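Local atomic coordinates of CG11900 (Drosophila melanogaster, PDB entry 3NQW), a protein that hydrolyses the alarmone ppGpp to GDP and diphosphate in a manganese-dependent reaction and takes part in the starvation response of the fly. Residues 36-50 with 118-130. Residues are numbered along the deposited sequence; the frame is centred on the assembly and turned at random.
Sequences HVINVSTILSVEACI and LIKLADKLDNLRD. With MN (manganese (II) ion), chain C.
His36 and Asp123 meet at the manganese ion, one from each of the helix segments 36-45 and 118-130, whose axes lie at 119°. Asp123 binds through OD1, 2.3 Å from the metal, and His36 turns NE2 to it at a longer 2.7 Å; Asp63 completes the set of protein ligands seen here. With CG anti to the backbone N (chi1 175°), His36 swings its imidazole across to helix 114-133, where Asp126 OD2 lies over one face of the ring, 3.0 Å from ND1 but poorly angled for a hydrogen bond.

Behind the metal the helices interlock knobs-into-holes. Val40 fits among Ile119, Ala122, Asp123 and Asp126, its CG2 3.6 Å from Asp123 CA, so it packs directly behind a metal ligand. Ile43 fills the next hole, setting CG2 3.6 Å from Ala122 CB.

Farther out, Glu47 and Arg129 form a salt bridge, with a nearly straight hydrogen bond from Arg129 NH2 to the syn lone pair of Glu47 OE1 (2.7 Å, 168°), carboxylate and guanidinium almost coplanar; Leu125 CG lies over a guanidinium face. Lys168 NZ makes a second salt bridge to Glu47 OE1. A glutamine in place of Glu47 would take away the charge both cations share and would probably leave the Arg129 guanidinium freer to turn away. Two helices bringing the first histidine and last aspartate of an H...HD...D motif to one metal are the hallmark of the HD-domain phosphohydrolases.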
loop_
_atom_site.group_PDB
_atom_site.type_symbol
_atom_site.label_atom_id
_atom_site.label_comp_id
_atom_site.label_asym_id
_atom_site.label_seq_id
_atom_site.Cartn_x
_atom_site.Cartn_y
_atom_site.Cartn_z
ATOM N N HIS A 36 -0.708 4.910 6.565
ATOM C CA HIS A 36 -1.630 4.789 7.694
ATOM C C HIS A 36 -2.745 3.801 7.348
ATOM O O HIS A 36 -2.915 2.788 8.028
ATOM C CB HIS A 36 -2.227 6.161 8.038
ATOM C CG HIS A 36 -3.282 6.140 9.106
ATOM N ND1 HIS A 36 -3.971 4.996 9.469
ATOM C CD2 HIS A 36 -3.842 7.144 9.824
ATOM C CE1 HIS A 36 -4.904 5.302 10.350
ATOM N NE2 HIS A 36 -4.849 6.603 10.581
ATOM N N VAL A 37 -3.499 4.077 6.286
ATOM C CA VAL A 37 -4.590 3.174 5.950
ATOM C C VAL A 37 -4.086 1.739 5.879
ATOM O O VAL A 37 -4.769 0.835 6.354
ATOM C CB VAL A 37 -5.320 3.593 4.651
ATOM C CG1 VAL A 37 -5.949 4.965 4.841
ATOM C CG2 VAL A 37 -4.349 3.611 3.479
ATOM N N ILE A 38 -2.883 1.546 5.324
ATOM C CA ILE A 38 -2.249 0.223 5.243
ATOM C C ILE A 38 -2.080 -0.333 6.654
ATOM O O ILE A 38 -2.507 -1.454 6.935
ATOM C CB ILE A 38 -0.839 0.270 4.582
ATOM C CG1 ILE A 38 -0.940 0.655 3.118
ATOM C CG2 ILE A 38 -0.158 -1.098 4.660
ATOM C CD1 ILE A 38 0.418 0.638 2.404
ATOM N N ASN A 39 -1.472 0.431 7.553
ATOM C CA ASN A 39 -1.318 -0.088 8.903
ATOM C C ASN A 39 -2.651 -0.598 9.470
ATOM O O ASN A 39 -2.713 -1.710 10.003
ATOM C CB ASN A 39 -0.708 0.970 9.845
ATOM C CG ASN A 39 0.769 1.240 9.556
ATOM O OD1 ASN A 39 1.420 2.022 10.247
ATOM N ND2 ASN A 39 1.298 0.591 8.528
ATOM N N VAL A 40 -3.711 0.205 9.350
ATOM C CA VAL A 40 -5.032 -0.199 9.860
ATOM C C VAL A 40 -5.484 -1.550 9.256
ATOM O O VAL A 40 -5.980 -2.420 9.975
ATOM C CB VAL A 40 -6.132 0.906 9.611
ATOM C CG1 VAL A 40 -7.526 0.394 10.021
ATOM C CG2 VAL A 40 -5.794 2.152 10.425
ATOM N N SER A 41 -5.297 -1.751 7.954
ATOM C CA SER A 41 -5.698 -3.021 7.381
ATOM C C SER A 41 -4.796 -4.117 7.946
ATOM O O SER A 41 -5.279 -5.130 8.453
ATOM C CB SER A 41 -5.611 -2.993 5.862
ATOM O OG SER A 41 -6.311 -4.104 5.306
ATOM N N THR A 42 -3.487 -3.909 7.890
ATOM C CA THR A 42 -2.555 -4.901 8.419
ATOM C C THR A 42 -2.746 -5.195 9.922
ATOM O O THR A 42 -2.575 -6.341 10.353
ATOM C CB THR A 42 -1.098 -4.475 8.177
ATOM O OG1 THR A 42 -0.981 -3.913 6.865
ATOM C CG2 THR A 42 -0.177 -5.689 8.281
ATOM N N ILE A 43 -3.079 -4.173 10.716
ATOM C CA ILE A 43 -3.313 -4.357 12.156
ATOM C C ILE A 43 -4.367 -5.444 12.361
ATOM O O ILE A 43 -4.279 -6.228 13.301
ATOM C CB ILE A 43 -3.871 -3.060 12.883
ATOM C CG1 ILE A 43 -2.781 -2.017 13.134
ATOM C CG2 ILE A 43 -4.473 -3.438 14.228
ATOM C CD1 ILE A 43 -3.326 -0.726 13.721
ATOM N N LEU A 44 -5.371 -5.475 11.490
ATOM C CA LEU A 44 -6.447 -6.450 11.618
ATOM C C LEU A 44 -6.020 -7.792 11.128
ATOM O O LEU A 44 -6.405 -8.820 11.680
ATOM C CB LEU A 44 -7.669 -6.012 10.818
ATOM C CG LEU A 44 -8.241 -4.632 11.169
ATOM C CD1 LEU A 44 -9.430 -4.352 10.270
ATOM C CD2 LEU A 44 -8.651 -4.585 12.635
ATOM N N SER A 45 -5.217 -7.788 10.076
ATOM C CA SER A 45 -4.764 -9.039 9.518
ATOM C C SER A 45 -3.781 -9.771 10.423
ATOM O O SER A 45 -4.053 -10.897 10.835
ATOM C CB SER A 45 -4.148 -8.815 8.150
ATOM O OG SER A 45 -4.169 -10.033 7.427
ATOM N N VAL A 46 -2.651 -9.133 10.730
ATOM C CA VAL A 46 -1.630 -9.743 11.580
ATOM C C VAL A 46 -2.179 -9.915 12.987
ATOM O O VAL A 46 -2.431 -11.033 13.450
ATOM C CB VAL A 46 -0.343 -8.877 11.610
ATOM C CG1 VAL A 46 0.752 -9.551 12.448
ATOM C CG2 VAL A 46 0.136 -8.648 10.193
ATOM N N GLU A 47 -2.377 -8.799 13.667
ATOM C CA GLU A 47 -2.926 -8.812 15.008
ATOM C C GLU A 47 -4.411 -8.893 14.734
ATOM O O GLU A 47 -4.859 -8.472 13.668
ATOM C CB GLU A 47 -2.554 -7.507 15.673
ATOM C CG GLU A 47 -1.126 -7.168 15.367
ATOM C CD GLU A 47 -0.818 -5.726 15.570
ATOM O OE1 GLU A 47 -0.717 -5.322 16.750
ATOM O OE2 GLU A 47 -0.684 -4.997 14.547
ATOM N N ALA A 48 -5.174 -9.452 15.664
ATOM C CA ALA A 48 -6.620 -9.582 15.468
ATOM C C ALA A 48 -6.971 -10.695 14.451
ATOM O O ALA A 48 -8.126 -11.103 14.349
ATOM C CB ALA A 48 -7.202 -8.237 15.005
ATOM N N CYS A 49 -5.958 -11.179 13.728
ATOM C CA CYS A 49 -6.081 -12.222 12.694
ATOM C C CYS A 49 -7.427 -12.264 11.912
ATOM O O CYS A 49 -8.213 -13.216 12.033
ATOM C CB CYS A 49 -5.754 -13.627 13.281
ATOM S SG CYS A 49 -4.935 -13.754 14.943
ATOM N N ILE A 50 -7.687 -11.237 11.095
ATOM C CA ILE A 50 -8.925 -11.192 10.299
ATOM C C ILE A 50 -8.793 -11.808 8.890
ATOM O O ILE A 50 -7.975 -11.383 8.071
ATOM C CB ILE A 50 -9.518 -9.737 10.198
ATOM C CG1 ILE A 50 -10.312 -9.388 11.467
ATOM C CG2 ILE A 50 -10.512 -9.651 9.043
ATOM C CD1 ILE A 50 -9.484 -9.079 12.698
ATOM N N LEU A 118 -14.252 -3.143 14.559
ATOM C CA LEU A 118 -12.890 -3.644 14.335
ATOM C C LEU A 118 -12.017 -2.600 13.687
ATOM O O LEU A 118 -10.896 -2.376 14.132
ATOM C CB LEU A 118 -12.903 -4.878 13.444
ATOM C CG LEU A 118 -13.412 -6.170 14.066
ATOM C CD1 LEU A 118 -13.210 -7.276 13.063
ATOM C CD2 LEU A 118 -12.665 -6.470 15.346
ATOM N N ILE A 119 -12.530 -1.983 12.622
ATOM C CA ILE A 119 -11.797 -0.932 11.921
ATOM C C ILE A 119 -11.583 0.249 12.865
ATOM O O ILE A 119 -10.470 0.741 13.017
ATOM C CB ILE A 119 -12.552 -0.392 10.659
ATOM C CG1 ILE A 119 -12.644 -1.461 9.565
ATOM C CG2 ILE A 119 -11.824 0.840 10.118
ATOM C CD1 ILE A 119 -14.033 -2.073 9.375
ATOM N N LYS A 120 -12.648 0.699 13.511
ATOM C CA LYS A 120 -12.535 1.827 14.402
ATOM C C LYS A 120 -11.480 1.639 15.468
ATOM O O LYS A 120 -10.761 2.580 15.791
ATOM C CB LYS A 120 -13.884 2.111 15.035
ATOM C CG LYS A 120 -14.919 2.592 14.053
ATOM C CD LYS A 120 -16.125 3.052 14.826
ATOM C CE LYS A 120 -17.158 3.702 13.964
ATOM N NZ LYS A 120 -18.018 4.421 14.907
ATOM N N LEU A 121 -11.402 0.430 16.015
ATOM C CA LEU A 121 -10.407 0.089 17.045
ATOM C C LEU A 121 -8.987 0.158 16.466
ATOM O O LEU A 121 -8.136 0.876 16.984
ATOM C CB LEU A 121 -10.665 -1.324 17.600
ATOM C CG LEU A 121 -11.882 -1.537 18.508
ATOM C CD1 LEU A 121 -12.001 -3.007 18.879
ATOM C CD2 LEU A 121 -11.740 -0.688 19.752
ATOM N N ALA A 122 -8.743 -0.594 15.395
ATOM C CA ALA A 122 -7.443 -0.606 14.744
ATOM C C ALA A 122 -7.024 0.807 14.327
ATOM O O ALA A 122 -5.872 1.194 14.524
ATOM C CB ALA A 122 -7.471 -1.525 13.541
ATOM N N ASP A 123 -7.961 1.568 13.764
ATOM C CA ASP A 123 -7.743 2.958 13.323
ATOM C C ASP A 123 -7.158 3.739 14.487
ATOM O O ASP A 123 -6.201 4.502 14.342
ATOM C CB ASP A 123 -9.091 3.563 12.917
ATOM C CG ASP A 123 -8.971 4.901 12.190
ATOM O OD1 ASP A 123 -7.860 5.403 11.928
ATOM O OD2 ASP A 123 -10.033 5.458 11.870
ATOM N N LYS A 124 -7.757 3.529 15.654
ATOM C CA LYS A 124 -7.290 4.186 16.859
ATOM C C LYS A 124 -5.915 3.643 17.239
ATOM O O LYS A 124 -4.966 4.413 17.381
ATOM C CB LYS A 124 -8.270 3.976 18.015
ATOM C CG LYS A 124 -9.612 4.688 17.836
ATOM C CD LYS A 124 -9.466 6.208 17.725
ATOM C CE LYS A 124 -10.825 6.839 17.472
ATOM N NZ LYS A 124 -11.463 6.197 16.271
ATOM N N LEU A 125 -5.794 2.327 17.384
ATOM C CA LEU A 125 -4.510 1.741 17.753
ATOM C C LEU A 125 -3.366 2.336 16.944
ATOM O O LEU A 125 -2.407 2.854 17.516
ATOM C CB LEU A 125 -4.530 0.224 17.569
ATOM C CG LEU A 125 -3.275 -0.541 18.015
ATOM C CD1 LEU A 125 -2.857 -0.155 19.421
ATOM C CD2 LEU A 125 -3.577 -2.037 17.940
ATOM N N ASP A 126 -3.470 2.275 15.618
ATOM C CA ASP A 126 -2.423 2.814 14.763
ATOM C C ASP A 126 -2.099 4.271 15.100
ATOM O O ASP A 126 -0.959 4.605 15.417
ATOM C CB ASP A 126 -2.806 2.707 13.283
ATOM C CG ASP A 126 -1.744 3.298 12.368
ATOM O OD1 ASP A 126 -0.605 2.778 12.349
ATOM O OD2 ASP A 126 -2.043 4.291 11.672
ATOM N N ASN A 127 -3.098 5.140 15.034
ATOM C CA ASN A 127 -2.868 6.544 15.332
ATOM C C ASN A 127 -2.174 6.726 16.668
ATOM O O ASN A 127 -1.166 7.417 16.753
ATOM C CB ASN A 127 -4.189 7.310 15.324
ATOM C CG ASN A 127 -4.761 7.466 13.936
ATOM O OD1 ASN A 127 -5.981 7.461 13.751
ATOM N ND2 ASN A 127 -3.883 7.619 12.945
ATOM N N LEU A 128 -2.708 6.098 17.709
ATOM C CA LEU A 128 -2.113 6.217 19.029
ATOM C C LEU A 128 -0.643 5.852 19.004
ATOM O O LEU A 128 0.202 6.607 19.480
ATOM C CB LEU A 128 -2.839 5.328 20.028
ATOM C CG LEU A 128 -4.199 5.864 20.475
ATOM C CD1 LEU A 128 -4.705 5.033 21.635
ATOM C CD2 LEU A 128 -4.070 7.319 20.898
ATOM N N ARG A 129 -0.350 4.685 18.451
ATOM C CA ARG A 129 1.018 4.234 18.341
ATOM C C ARG A 129 1.899 5.341 17.798
ATOM O O ARG A 129 3.048 5.484 18.205
ATOM C CB ARG A 129 1.081 3.020 17.432
ATOM C CG ARG A 129 0.580 1.773 18.109
ATOM C CD ARG A 129 0.449 0.670 17.113
ATOM N NE ARG A 129 0.423 -0.636 17.740
ATOM C CZ ARG A 129 0.067 -1.742 17.104
ATOM N NH1 ARG A 129 -0.298 -1.676 15.827
ATOM N NH2 ARG A 129 0.091 -2.904 17.737
ATOM N N ASP A 130 1.356 6.130 16.883
ATOM C CA ASP A 130 2.098 7.232 16.281
ATOM C C ASP A 130 2.211 8.471 17.162
ATOM O O ASP A 130 3.109 9.284 16.963
ATOM C CB ASP A 130 1.451 7.632 14.953
ATOM C CG ASP A 130 2.116 6.994 13.767
ATOM O OD1 ASP A 130 2.190 5.743 13.716
ATOM O OD2 ASP A 130 2.569 7.749 12.881
HETATM MN MN MN C . -7.501 6.726 10.041
#